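Long-range contacts in succinate-semialdehyde dehydrogenase (NAD(P)(+)) (Marinobacter aquaeolei, PDB 3RH9), which probably oxidises succinate semialdehyde to succinate, using NAD(P)+ as the electron acceptor: residues V148-I154 / V227-T233; L253-G259 / A459-E465; N410-L416 / F454-S460; G415-F421 / F437-N443. One frame throughout, in Å; residues are numbered along the deposited sequence.

Contact 1: V148-I154 / V227-T233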
loop_
_atom_site.group_PDB
_atom_site.type_symbol
_atom_site.label_atom_id
_atom_site.label_comp_id
_atom_site.label_asym_id
_atom_site.label_seq_id
_atom_site.Cartn_x
_atom_site.Cartn_y
_atom_site.Cartn_z
ATOM N N VAL A 148 9.782 -9.046 1.741
ATOM C CA VAL A 148 10.140 -7.648 1.470
ATOM C C VAL A 148 11.531 -7.352 1.991
ATOM O O VAL A 148 12.228 -6.494 1.475
ATOM C CB VAL A 148 9.133 -6.569 2.033
ATOM C CG1 VAL A 148 7.881 -6.485 1.181
ATOM C CG2 VAL A 148 8.801 -6.791 3.532
ATOM N N GLY A 149 11.939 -8.070 3.020
ATOM C CA GLY A 149 13.229 -7.818 3.611
ATOM C C GLY A 149 12.980 -7.644 5.075
ATOM O O GLY A 149 11.930 -8.045 5.563
ATOM N N VAL A 150 13.938 -7.050 5.773
ATOM C CA VAL A 150 13.809 -6.821 7.209
ATOM C C VAL A 150 12.740 -5.756 7.522
ATOM O O VAL A 150 12.797 -4.625 7.018
ATOM C CB VAL A 150 15.179 -6.430 7.851
ATOM C CG1 VAL A 150 15.002 -6.059 9.300
ATOM C CG2 VAL A 150 16.163 -7.565 7.719
ATOM N N THR A 151 11.769 -6.114 8.354
ATOM C CA THR A 151 10.713 -5.166 8.675
ATOM C C THR A 151 10.796 -4.644 10.097
ATOM O O THR A 151 11.308 -5.305 10.976
ATOM C CB THR A 151 9.322 -5.778 8.442
ATOM O OG1 THR A 151 9.170 -6.957 9.245
ATOM C CG2 THR A 151 9.177 -6.158 6.993
ATOM N N GLY A 152 10.282 -3.446 10.309
ATOM C CA GLY A 152 10.135 -2.913 11.641
ATOM C C GLY A 152 8.692 -3.022 12.060
ATOM O O GLY A 152 7.811 -2.463 11.418
ATOM N N LEU A 153 8.449 -3.760 13.133
ATOM C CA LEU A 153 7.108 -3.924 13.671
ATOM C C LEU A 153 6.890 -3.011 14.892
ATOM O O LEU A 153 7.517 -3.220 15.960
ATOM C CB LEU A 153 6.880 -5.390 14.050
ATOM C CG LEU A 153 7.141 -6.420 12.949
ATOM C CD1 LEU A 153 6.453 -7.719 13.265
ATOM C CD2 LEU A 153 6.653 -5.904 11.633
ATOM N N ILE A 154 6.019 -2.008 14.743
ATOM C CA ILE A 154 5.786 -1.027 15.803
ATOM C C ILE A 154 4.355 -1.076 16.319
ATOM O O ILE A 154 3.396 -0.895 15.548
ATOM C CB ILE A 154 6.114 0.392 15.317
ATOM C CG1 ILE A 154 7.362 0.364 14.445
ATOM C CG2 ILE A 154 6.297 1.346 16.476
ATOM C CD1 ILE A 154 7.799 1.741 14.000
ATOM N N VAL A 227 15.704 -1.742 6.006
ATOM C CA VAL A 227 14.334 -1.900 6.474
ATOM C C VAL A 227 13.348 -1.394 5.431
ATOM O O VAL A 227 12.859 -0.285 5.529
ATOM C CB VAL A 227 14.094 -1.210 7.816
ATOM C CG1 VAL A 227 12.706 -1.502 8.305
ATOM C CG2 VAL A 227 15.085 -1.705 8.817
ATOM N N PRO A 228 13.062 -2.218 4.419
ATOM C CA PRO A 228 12.224 -1.828 3.285
ATOM C C PRO A 228 10.774 -1.596 3.673
ATOM O O PRO A 228 10.064 -0.894 2.970
ATOM C CB PRO A 228 12.305 -3.041 2.365
ATOM C CG PRO A 228 13.476 -3.806 2.831
ATOM C CD PRO A 228 13.560 -3.588 4.280
HETATM N N MSE A 229 10.335 -2.195 4.770
HETATM C CA MSE A 229 8.948 -2.080 5.159
HETATM C C MSE A 229 8.736 -1.834 6.643
HETATM O O MSE A 229 9.395 -2.432 7.485
HETATM C CB MSE A 229 8.172 -3.318 4.741
HETATM C CG MSE A 229 6.905 -3.504 5.526
HETATM SE SE MSE A 229 5.609 -4.539 4.526
HETATM C CE MSE A 229 3.997 -4.068 5.538
ATOM N N LEU A 230 7.780 -0.962 6.940
ATOM C CA LEU A 230 7.366 -0.693 8.296
ATOM C C LEU A 230 5.904 -1.067 8.497
ATOM O O LEU A 230 5.046 -0.675 7.707
ATOM C CB LEU A 230 7.553 0.783 8.603
ATOM C CG LEU A 230 8.869 1.160 9.274
ATOM C CD1 LEU A 230 10.016 1.009 8.307
ATOM C CD2 LEU A 230 8.770 2.577 9.777
ATOM N N SER A 231 5.622 -1.832 9.549
ATOM C CA SER A 231 4.244 -2.100 9.932
ATOM C C SER A 231 3.954 -1.437 11.280
ATOM O O SER A 231 4.450 -1.876 12.315
ATOM C CB SER A 231 3.953 -3.605 9.974
ATOM O OG SER A 231 2.576 -3.856 10.228
ATOM N N PHE A 232 3.151 -0.373 11.241
ATOM C CA PHE A 232 2.890 0.465 12.412
ATOM C C PHE A 232 1.401 0.549 12.797
ATOM O O PHE A 232 0.546 0.911 11.984
ATOM C CB PHE A 232 3.459 1.879 12.191
ATOM C CG PHE A 232 2.957 2.904 13.178
ATOM C CD1 PHE A 232 1.731 3.554 12.979
ATOM C CD2 PHE A 232 3.703 3.224 14.308
ATOM C CE1 PHE A 232 1.262 4.494 13.898
ATOM C CE2 PHE A 232 3.237 4.171 15.230
ATOM C CZ PHE A 232 2.019 4.804 15.020
ATOM N N THR A 233 1.104 0.210 14.045
ATOM C CA THR A 233 -0.197 0.499 14.614
ATOM C C THR A 233 0.030 1.529 15.699
ATOM O O THR A 233 0.954 1.386 16.487
ATOM C CB THR A 233 -0.841 -0.758 15.231
ATOM O OG1 THR A 233 -1.130 -1.709 14.203
ATOM C CG2 THR A 233 -2.127 -0.414 15.928
#

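Contact 2: L253-G259 / A459-E465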
loop_
_atom_site.group_PDB
_atom_site.type_symbol
_atom_site.label_atom_id
_atom_site.label_comp_id
_atom_site.label_asym_id
_atom_site.label_seq_id
_atom_site.Cartn_x
_atom_site.Cartn_y
_atom_site.Cartn_z
ATOM N N LEU A 253 4.620 0.714 3.569
ATOM C CA LEU A 253 4.035 0.849 4.914
ATOM C C LEU A 253 2.698 0.125 5.076
ATOM O O LEU A 253 1.864 0.136 4.183
ATOM C CB LEU A 253 3.836 2.322 5.275
ATOM C CG LEU A 253 5.010 3.284 5.082
ATOM C CD1 LEU A 253 4.541 4.751 5.205
ATOM C CD2 LEU A 253 6.120 2.970 6.069
ATOM N N ALA A 254 2.514 -0.526 6.214
ATOM C CA ALA A 254 1.181 -0.949 6.636
ATOM C C ALA A 254 0.825 -0.108 7.842
ATOM O O ALA A 254 1.600 -0.023 8.793
ATOM C CB ALA A 254 1.138 -2.430 6.988
ATOM N N LEU A 255 -0.348 0.518 7.795
ATOM C CA LEU A 255 -0.737 1.489 8.815
ATOM C C LEU A 255 -2.121 1.199 9.355
ATOM O O LEU A 255 -3.120 1.200 8.620
ATOM C CB LEU A 255 -0.697 2.911 8.259
ATOM C CG LEU A 255 0.637 3.472 7.776
ATOM C CD1 LEU A 255 0.469 4.915 7.330
ATOM C CD2 LEU A 255 1.667 3.357 8.864
ATOM N N GLU A 256 -2.172 0.937 10.653
ATOM C CA GLU A 256 -3.441 0.809 11.327
ATOM C C GLU A 256 -3.492 1.914 12.366
ATOM O O GLU A 256 -2.863 1.820 13.418
ATOM C CB GLU A 256 -3.566 -0.563 11.966
ATOM C CG GLU A 256 -5.008 -0.976 12.155
ATOM C CD GLU A 256 -5.146 -2.263 12.941
ATOM O OE1 GLU A 256 -5.631 -2.204 14.108
ATOM O OE2 GLU A 256 -4.756 -3.328 12.390
ATOM N N LEU A 257 -4.222 2.976 12.061
ATOM C CA LEU A 257 -4.174 4.160 12.890
ATOM C C LEU A 257 -5.495 4.401 13.637
ATOM O O LEU A 257 -6.209 3.454 13.974
ATOM C CB LEU A 257 -3.793 5.359 12.027
ATOM C CG LEU A 257 -2.603 5.172 11.074
ATOM C CD1 LEU A 257 -2.538 6.305 10.037
ATOM C CD2 LEU A 257 -1.278 5.060 11.825
ATOM N N GLY A 258 -5.824 5.665 13.893
ATOM C CA GLY A 258 -7.024 5.996 14.645
ATOM C C GLY A 258 -8.332 5.635 13.955
ATOM O O GLY A 258 -8.364 5.354 12.750
ATOM N N GLY A 259 -9.418 5.631 14.722
ATOM C CA GLY A 259 -10.740 5.421 14.158
ATOM C C GLY A 259 -11.768 6.203 14.942
ATOM O O GLY A 259 -11.448 6.745 15.995
ATOM N N ALA A 459 -8.496 7.864 6.457
ATOM C CA ALA A 459 -7.278 8.198 7.190
ATOM C C ALA A 459 -7.004 7.241 8.337
ATOM O O ALA A 459 -6.123 7.479 9.178
ATOM C CB ALA A 459 -7.352 9.609 7.707
ATOM N N SER A 460 -7.765 6.157 8.383
ATOM C CA SER A 460 -7.564 5.137 9.408
ATOM C C SER A 460 -6.425 4.198 9.040
ATOM O O SER A 460 -6.079 3.333 9.828
ATOM C CB SER A 460 -8.838 4.328 9.633
ATOM O OG SER A 460 -9.752 5.043 10.417
ATOM N N GLY A 461 -5.852 4.350 7.848
ATOM C CA GLY A 461 -4.652 3.598 7.525
ATOM C C GLY A 461 -4.438 3.081 6.114
ATOM O O GLY A 461 -5.054 3.537 5.153
ATOM N N ILE A 462 -3.534 2.121 6.003
ATOM C CA ILE A 462 -3.130 1.574 4.726
ATOM C C ILE A 462 -2.849 0.098 4.912
ATOM O O ILE A 462 -2.042 -0.276 5.765
ATOM C CB ILE A 462 -1.844 2.259 4.229
ATOM C CG1 ILE A 462 -2.135 3.713 3.853
ATOM C CG2 ILE A 462 -1.257 1.523 3.041
ATOM C CD1 ILE A 462 -2.837 3.863 2.547
ATOM N N GLY A 463 -3.508 -0.744 4.127
ATOM C CA GLY A 463 -3.246 -2.167 4.183
ATOM C C GLY A 463 -4.191 -2.901 5.109
ATOM O O GLY A 463 -4.993 -2.288 5.820
ATOM N N ARG A 464 -4.084 -4.226 5.094
ATOM C CA ARG A 464 -4.970 -5.098 5.853
ATOM C C ARG A 464 -4.171 -6.136 6.612
ATOM O O ARG A 464 -3.180 -6.661 6.107
ATOM C CB ARG A 464 -5.931 -5.829 4.910
ATOM C CG ARG A 464 -6.966 -4.941 4.230
ATOM C CD ARG A 464 -7.866 -4.229 5.238
ATOM N NE ARG A 464 -8.828 -3.400 4.533
ATOM C CZ ARG A 464 -8.672 -2.102 4.280
ATOM N NH1 ARG A 464 -7.597 -1.439 4.702
ATOM N NH2 ARG A 464 -9.616 -1.464 3.597
ATOM N N GLU A 465 -4.608 -6.441 7.824
ATOM C CA GLU A 465 -4.027 -7.525 8.596
ATOM C C GLU A 465 -5.090 -8.594 8.745
ATOM O O GLU A 465 -6.276 -8.288 8.823
ATOM C CB GLU A 465 -3.577 -7.029 9.966
ATOM C CG GLU A 465 -2.446 -6.018 9.904
ATOM C CD GLU A 465 -1.979 -5.542 11.282
ATOM O OE1 GLU A 465 -2.839 -5.459 12.201
ATOM O OE2 GLU A 465 -0.765 -5.241 11.434
HETATM O O HOH W 1 -5.149 -0.369 8.060
#

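Contact 3: N410-L416 / F454-S460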
loop_
_atom_site.group_PDB
_atom_site.type_symbol
_atom_site.label_atom_id
_atom_site.label_comp_id
_atom_site.label_asym_id
_atom_site.label_seq_id
_atom_site.Cartn_x
_atom_site.Cartn_y
_atom_site.Cartn_z
ATOM N N ASN A 410 -20.214 8.510 8.354
ATOM C CA ASN A 410 -19.058 8.785 7.524
ATOM C C ASN A 410 -18.476 10.156 7.825
ATOM O O ASN A 410 -17.469 10.558 7.235
ATOM C CB ASN A 410 -19.418 8.687 6.044
ATOM C CG ASN A 410 -19.642 7.263 5.585
ATOM O OD1 ASN A 410 -20.415 7.013 4.660
ATOM N ND2 ASN A 410 -18.959 6.322 6.216
ATOM N N ASP A 411 -19.109 10.869 8.749
ATOM C CA ASP A 411 -18.749 12.253 9.025
ATOM C C ASP A 411 -17.524 12.310 9.948
ATOM O O ASP A 411 -17.605 12.704 11.112
ATOM C CB ASP A 411 -19.952 12.967 9.628
ATOM C CG ASP A 411 -19.641 14.380 10.050
ATOM O OD1 ASP A 411 -18.873 15.063 9.325
ATOM O OD2 ASP A 411 -20.160 14.799 11.109
ATOM N N THR A 412 -16.388 11.884 9.403
ATOM C CA THR A 412 -15.163 11.672 10.170
ATOM C C THR A 412 -13.998 11.483 9.210
ATOM O O THR A 412 -14.190 11.104 8.063
ATOM C CB THR A 412 -15.277 10.431 11.128
ATOM O OG1 THR A 412 -13.966 9.992 11.535
ATOM C CG2 THR A 412 -16.021 9.266 10.444
ATOM N N GLU A 413 -12.793 11.758 9.690
ATOM C CA GLU A 413 -11.562 11.539 8.932
ATOM C C GLU A 413 -11.331 10.081 8.610
ATOM O O GLU A 413 -10.657 9.750 7.625
ATOM C CB GLU A 413 -10.366 12.002 9.761
ATOM C CG GLU A 413 -9.826 13.324 9.355
ATOM C CD GLU A 413 -8.740 13.773 10.286
ATOM O OE1 GLU A 413 -7.926 14.642 9.887
ATOM O OE2 GLU A 413 -8.701 13.245 11.420
ATOM N N PHE A 414 -11.881 9.220 9.463
ATOM C CA PHE A 414 -11.480 7.820 9.511
ATOM C C PHE A 414 -12.472 6.853 8.889
ATOM O O PHE A 414 -13.510 7.251 8.371
ATOM C CB PHE A 414 -11.193 7.427 10.956
ATOM C CG PHE A 414 -10.259 8.367 11.646
ATOM C CD1 PHE A 414 -8.934 8.452 11.256
ATOM C CD2 PHE A 414 -10.711 9.192 12.661
ATOM C CE1 PHE A 414 -8.069 9.318 11.874
ATOM C CE2 PHE A 414 -9.843 10.067 13.285
ATOM C CZ PHE A 414 -8.515 10.130 12.890
ATOM N N GLY A 415 -12.119 5.577 8.952
ATOM C CA GLY A 415 -12.913 4.508 8.387
ATOM C C GLY A 415 -12.387 3.155 8.840
ATOM O O GLY A 415 -12.175 2.245 8.025
ATOM N N LEU A 416 -12.158 3.021 10.142
ATOM C CA LEU A 416 -11.737 1.746 10.680
ATOM C C LEU A 416 -12.958 0.853 10.900
ATOM O O LEU A 416 -13.395 0.179 9.972
ATOM C CB LEU A 416 -10.911 1.924 11.954
ATOM C CG LEU A 416 -10.026 0.762 12.420
ATOM C CD1 LEU A 416 -9.350 0.067 11.238
ATOM C CD2 LEU A 416 -8.979 1.223 13.454
ATOM N N PHE A 454 -8.552 -6.891 8.027
ATOM C CA PHE A 454 -8.954 -5.762 8.860
ATOM C C PHE A 454 -8.005 -4.582 8.666
ATOM O O PHE A 454 -6.790 -4.748 8.628
ATOM C CB PHE A 454 -9.017 -6.158 10.337
ATOM C CG PHE A 454 -9.332 -5.008 11.262
ATOM C CD1 PHE A 454 -10.633 -4.553 11.407
ATOM C CD2 PHE A 454 -8.333 -4.392 11.990
ATOM C CE1 PHE A 454 -10.927 -3.500 12.249
ATOM C CE2 PHE A 454 -8.623 -3.333 12.842
ATOM C CZ PHE A 454 -9.914 -2.888 12.965
ATOM N N GLY A 455 -8.566 -3.387 8.542
ATOM C CA GLY A 455 -7.780 -2.214 8.239
ATOM C C GLY A 455 -8.702 -1.082 7.879
ATOM O O GLY A 455 -9.911 -1.259 7.810
ATOM N N GLY A 456 -8.138 0.091 7.648
ATOM C CA GLY A 456 -8.959 1.256 7.452
ATOM C C GLY A 456 -9.024 1.748 6.024
ATOM O O GLY A 456 -8.063 1.592 5.254
HETATM N N MSE A 457 -10.181 2.317 5.674
HETATM C CA MSE A 457 -10.297 3.191 4.513
HETATM C C MSE A 457 -9.944 4.554 5.031
HETATM O O MSE A 457 -9.644 4.697 6.215
HETATM C CB MSE A 457 -11.725 3.244 4.007
HETATM C CG MSE A 457 -12.309 1.905 3.710
HETATM SE SE MSE A 457 -13.855 2.128 2.547
HETATM C CE MSE A 457 -14.625 0.313 2.697
ATOM N N LYS A 458 -10.027 5.561 4.169
ATOM C CA LYS A 458 -9.791 6.942 4.590
ATOM C C LYS A 458 -8.476 7.085 5.375
ATOM O O LYS A 458 -7.466 6.484 5.009
ATOM C CB LYS A 458 -10.979 7.491 5.397
ATOM C CG LYS A 458 -12.280 7.819 4.600
ATOM C CD LYS A 458 -13.053 8.964 5.301
ATOM C CE LYS A 458 -14.575 8.783 5.353
ATOM N NZ LYS A 458 -15.098 7.905 6.490
ATOM N N ALA A 459 -8.496 7.864 6.457
ATOM C CA ALA A 459 -7.278 8.198 7.190
ATOM C C ALA A 459 -7.004 7.241 8.337
ATOM O O ALA A 459 -6.123 7.479 9.178
ATOM C CB ALA A 459 -7.352 9.609 7.707
ATOM N N SER A 460 -7.765 6.157 8.383
ATOM C CA SER A 460 -7.564 5.137 9.408
ATOM C C SER A 460 -6.425 4.198 9.040
ATOM O O SER A 460 -6.079 3.333 9.828
ATOM C CB SER A 460 -8.838 4.328 9.633
ATOM O OG SER A 460 -9.752 5.043 10.417
#

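Contact 4: G415-F421 / F437-N443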
loop_
_atom_site.group_PDB
_atom_site.type_symbol
_atom_site.label_atom_id
_atom_site.label_comp_id
_atom_site.label_asym_id
_atom_site.label_seq_id
_atom_site.Cartn_x
_atom_site.Cartn_y
_atom_site.Cartn_z
ATOM N N GLY A 415 -12.119 5.577 8.952
ATOM C CA GLY A 415 -12.913 4.508 8.387
ATOM C C GLY A 415 -12.387 3.155 8.840
ATOM O O GLY A 415 -12.175 2.245 8.025
ATOM N N LEU A 416 -12.158 3.021 10.142
ATOM C CA LEU A 416 -11.737 1.746 10.680
ATOM C C LEU A 416 -12.958 0.853 10.900
ATOM O O LEU A 416 -13.395 0.179 9.972
ATOM C CB LEU A 416 -10.911 1.924 11.954
ATOM C CG LEU A 416 -10.026 0.762 12.420
ATOM C CD1 LEU A 416 -9.350 0.067 11.238
ATOM C CD2 LEU A 416 -8.979 1.223 13.454
ATOM N N ALA A 417 -13.527 0.848 12.102
ATOM C CA ALA A 417 -14.662 -0.035 12.368
ATOM C C ALA A 417 -16.020 0.683 12.463
ATOM O O ALA A 417 -16.087 1.893 12.628
ATOM C CB ALA A 417 -14.403 -0.877 13.597
ATOM N N SER A 418 -17.091 -0.091 12.335
ATOM C CA SER A 418 -18.459 0.418 12.361
ATOM C C SER A 418 -19.441 -0.732 12.602
ATOM O O SER A 418 -19.110 -1.894 12.386
ATOM C CB SER A 418 -18.802 1.145 11.062
ATOM O OG SER A 418 -18.441 0.373 9.934
ATOM N N TYR A 419 -20.643 -0.426 13.073
ATOM C CA TYR A 419 -21.584 -1.491 13.415
ATOM C C TYR A 419 -23.000 -1.056 13.160
ATOM O O TYR A 419 -23.360 0.096 13.418
ATOM C CB TYR A 419 -21.435 -1.882 14.878
ATOM C CG TYR A 419 -20.015 -2.133 15.260
ATOM C CD1 TYR A 419 -19.454 -3.399 15.131
ATOM C CD2 TYR A 419 -19.214 -1.099 15.729
ATOM C CE1 TYR A 419 -18.138 -3.630 15.469
ATOM C CE2 TYR A 419 -17.895 -1.325 16.063
ATOM C CZ TYR A 419 -17.373 -2.589 15.931
ATOM O OH TYR A 419 -16.079 -2.807 16.277
ATOM N N VAL A 420 -23.811 -1.976 12.658
ATOM C CA VAL A 420 -25.197 -1.653 12.388
ATOM C C VAL A 420 -26.124 -2.781 12.817
ATOM O O VAL A 420 -25.884 -3.953 12.504
ATOM C CB VAL A 420 -25.408 -1.330 10.906
ATOM C CG1 VAL A 420 -25.087 -2.551 10.046
ATOM C CG2 VAL A 420 -26.828 -0.823 10.672
ATOM N N PHE A 421 -27.173 -2.420 13.554
ATOM C CA PHE A 421 -28.184 -3.380 13.981
ATOM C C PHE A 421 -29.509 -3.037 13.360
ATOM O O PHE A 421 -29.946 -1.895 13.417
ATOM C CB PHE A 421 -28.319 -3.406 15.498
ATOM C CG PHE A 421 -27.158 -4.040 16.194
ATOM C CD1 PHE A 421 -25.924 -3.413 16.225
ATOM C CD2 PHE A 421 -27.293 -5.268 16.815
ATOM C CE1 PHE A 421 -24.858 -4.001 16.868
ATOM C CE2 PHE A 421 -26.224 -5.855 17.465
ATOM C CZ PHE A 421 -25.009 -5.222 17.490
ATOM N N PHE A 437 -15.977 2.129 5.991
ATOM C CA PHE A 437 -15.195 1.558 7.077
ATOM C C PHE A 437 -14.668 0.179 6.687
ATOM O O PHE A 437 -15.319 -0.575 5.970
ATOM C CB PHE A 437 -16.013 1.495 8.364
ATOM C CG PHE A 437 -16.286 2.832 8.949
ATOM C CD1 PHE A 437 -17.303 3.624 8.448
ATOM C CD2 PHE A 437 -15.506 3.320 9.982
ATOM C CE1 PHE A 437 -17.529 4.859 8.971
ATOM C CE2 PHE A 437 -15.730 4.565 10.506
ATOM C CZ PHE A 437 -16.738 5.329 10.010
ATOM N N GLY A 438 -13.468 -0.137 7.150
ATOM C CA GLY A 438 -12.856 -1.397 6.801
ATOM C C GLY A 438 -13.576 -2.550 7.441
ATOM O O GLY A 438 -13.476 -3.671 6.976
ATOM N N HIS A 439 -14.303 -2.278 8.514
ATOM C CA HIS A 439 -14.954 -3.337 9.277
ATOM C C HIS A 439 -16.353 -2.876 9.687
ATOM O O HIS A 439 -16.508 -1.835 10.326
ATOM C CB HIS A 439 -14.103 -3.722 10.498
ATOM C CG HIS A 439 -14.673 -4.840 11.329
ATOM N ND1 HIS A 439 -15.604 -4.632 12.329
ATOM C CD2 HIS A 439 -14.406 -6.170 11.341
ATOM C CE1 HIS A 439 -15.902 -5.783 12.901
ATOM N NE2 HIS A 439 -15.188 -6.734 12.323
ATOM N N VAL A 440 -17.362 -3.642 9.283
ATOM C CA VAL A 440 -18.753 -3.366 9.645
ATOM C C VAL A 440 -19.409 -4.592 10.281
ATOM O O VAL A 440 -19.612 -5.620 9.633
ATOM C CB VAL A 440 -19.628 -2.959 8.430
ATOM C CG1 VAL A 440 -21.028 -2.578 8.900
ATOM C CG2 VAL A 440 -18.995 -1.832 7.638
ATOM N N GLY A 441 -19.741 -4.472 11.559
ATOM C CA GLY A 441 -20.509 -5.491 12.232
ATOM C C GLY A 441 -21.949 -5.441 11.769
ATOM O O GLY A 441 -22.594 -4.390 11.798
ATOM N N TRP A 442 -22.438 -6.589 11.317
ATOM C CA TRP A 442 -23.839 -6.766 11.004
ATOM C C TRP A 442 -24.535 -7.493 12.175
ATOM O O TRP A 442 -24.298 -8.669 12.426
ATOM C CB TRP A 442 -23.959 -7.543 9.696
ATOM C CG TRP A 442 -25.344 -7.670 9.183
ATOM C CD1 TRP A 442 -26.493 -7.327 9.834
ATOM C CD2 TRP A 442 -25.744 -8.219 7.921
ATOM N NE1 TRP A 442 -27.587 -7.607 9.047
ATOM C CE2 TRP A 442 -27.155 -8.161 7.868
ATOM C CE3 TRP A 442 -25.046 -8.748 6.826
ATOM C CZ2 TRP A 442 -27.884 -8.610 6.760
ATOM C CZ3 TRP A 442 -25.769 -9.200 5.728
ATOM C CH2 TRP A 442 -27.173 -9.127 5.703
ATOM N N ASN A 443 -25.387 -6.774 12.898
ATOM C CA ASN A 443 -26.014 -7.290 14.122
ATOM C C ASN A 443 -25.025 -7.999 15.044
ATOM O O ASN A 443 -25.377 -8.962 15.726
ATOM C CB ASN A 443 -27.239 -8.174 13.830
ATOM C CG ASN A 443 -28.474 -7.358 13.408
ATOM O OD1 ASN A 443 -29.121 -7.672 12.407
ATOM N ND2 ASN A 443 -28.791 -6.305 14.164
#

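Contact 1: V148-I154 / V227-T233
With chi1 at 166°, Phe232 carries its CG anti to the backbone N, and CG2 of Ile154 takes the matching place on its own residue; the ring then slants past the branched chain, Phe232 CD2 lying 3.9 Å from Ile154 CB. Near the start of the pairing, a chi1 of -76° sets Val148 CG1 anti to the carbonyl carbon and leaves CG2 between N and the carbonyl carbon, from which it meets CB of selenomethionine Met229 at 3.7 Å. The long Met229 chain runs extended alongside Thr151, whose CG2 rests 3.8 Å from Met229 CB. Leu153 completes this face by laying CD2 near Ser231 CB, while Leu230 joins Ile154 and Phe232 on the other. Between the faces, the parallel strands 151-154 and 229-233 are joined by Gly152 N to Met229 O (3.1 Å), Ser231 N to Gly152 O (2.9 Å), Ile154 N to Ser231 O (2.9 Å) and Thr233 N to Ile154 O (3.0 Å). The pair forms the middle of the Rossmann-like sheet of the aldehyde dehydrogenase fold, flanked by strands 178-181 and 252-256. Across the contact the side chains meet through carbon and the backbone supplies the hydrogen bonds; the hydroxyls of Ser231 and Thr233 instead hold Lys167 NZ, which also has a salt bridge with Glu465, and Thr233 itself lies near Glu256, the predicted active-site residue.

Contact 2: L253-G259 / A459-E465
Backbone hydrogen bonds join Leu255 and Ile462 in both directions, as an antiparallel hydrogen-bonded pair: Leu255 N reaches Ile462 O at 2.8 Å, and Ile462 N returns to a lone pair of Leu255 O, also at 2.8 Å. Beyond them Leu257 N donates to Ser460 O (2.9 Å), approaching from 41° above the carbonyl plane. A water donates to both Leu255 O and Gly463 O and so bridges the two segments. Apolar contact is modest, Leu255 CB lying 4.2 Å from Ile462 CB, while Ile462 CG2 touches Leu253 O. Gly461 brings its CA against Leu255 O, where no side chain would fit. Two carboxylates also meet: with CG anti to the backbone N (chi1 -156°) and the chain extended, Glu256 sets OE2 2.9 Å from Glu465 OE1, the planes 81° apart. This pair is not hydrogen-bonded, and Glu465 OE2 has a salt bridge to Lys167. Arg464 turns elsewhere, donating NH1 to Gly463 O and pairing with Glu476 of the second subunit. The short strand 461-462 thus ends the Rossmann-like sheet against strand 252-256, whose last residue, Glu256, is the predicted active-site glutamate of the aldehyde dehydrogenase fold.

Contact 3: N410-L416 / F454-S460
Gly415 O is gripped by two backbone N-H groups: Met457 N, 3.1 Å away and 45° out of the carbonyl plane, and Gly438 N. The loop that receives these bonds contains an ST turn, Thr412 OG1 accepting from Phe414 N at 3.0 Å, and in the aldehyde dehydrogenase fold it leads from helix 402-409 into strand 417-421. One residue before the phenylalanine, Glu413 O takes Ala459 N at 3.1 Å, while the carboxylate of Glu413 forms a salt bridge with Arg240. Lys458 lies along this backbone: its chain bends at chi3 and chi4 (-139° and 83°), packing CB and CD against Glu413 O and bringing NZ to Phe414 O in a hydrogen bond whose modelled length is doubtfully short. The Phe414 ring has Glu413 CB over the centre of one face and Ala459 O at its edge, 3.6 Å from Phe414 CD1. Ser460 OG appears to accept from Gly415 N and also bonds Gly258 O, although its exact place is uncertain. Farther along, Leu416 and Phe454 cross at about a right angle, and Leu416 CD1 comes to 3.5 Å from Phe454 CZ, the end of a ring that also touches Glu256.

Contact 4: G415-F421 / F437-N443
Ser418 takes a chi1 of 49°, which puts OG in the crowded position between its backbone N and carbonyl carbon and lets it donate to His439 O at 3.0 Å; the Ser418 N-H adds a weak bond to the same oxygen. Its CB meanwhile stands over one face of the Phe437 ring, 4.0 Å from the centroid, a CH-pi contact. Phe437 turns CG beside its own N (chi1 -70°), which brings Phe437 CD2 to 3.1 Å from Ala417 O. Val420 CG1 packs near Val440 CG1 on this same face as Ser418. On the other side of the sheet, Tyr419 CE1 meets His439 CE1 at 4.0 Å, the rings inclined at 67°, and Tyr419 CD1 lies close to Gly441, where the missing side chain makes room. At the far end Asn443 CA lies over one face of the Phe421 ring in a CH-pi contact, 3.8 Å from its centroid. Parallel strands 417-421 and 439-442 are further tied by Gly441 N to Ser418 O (2.8 Å), Val420 N to Gly441 O (2.8 Å) and Asn443 N to Val420 O (2.9 Å). With helix 425-434 the two strands make a beta-alpha-beta crossover at the edge of the catalytic-domain sheet within this chain, where the backbone of the second subunit bonds to strand 439-442.

Contacts 1 and 2 belong to one sheet: strands 229-233 and 252-256 are neighbours, with Phe232 N probably hydrogen-bonded to Ala254 O at 2.9 Å, and the contact centres lie about 13 Å apart. Contacts 2 and 3 share Ala459 and Ser460, their centres only about 8 Å apart, and Glu465 O probably accepts a hydrogen bond from Phe454 N at 2.8 Å. Contact 4 shares Gly415 and Leu416 with contact 3, which bridges the Rossmann-like sheet and the sheet of contact 4. Glu256, the predicted active-site residue, lies where they converge: side chains of Thr233, Phe454 and Leu416 come within about 4, 3 and 5 Å of its own. Contacts 1 and 4, about 28 Å apart by centres, stand at the two ends.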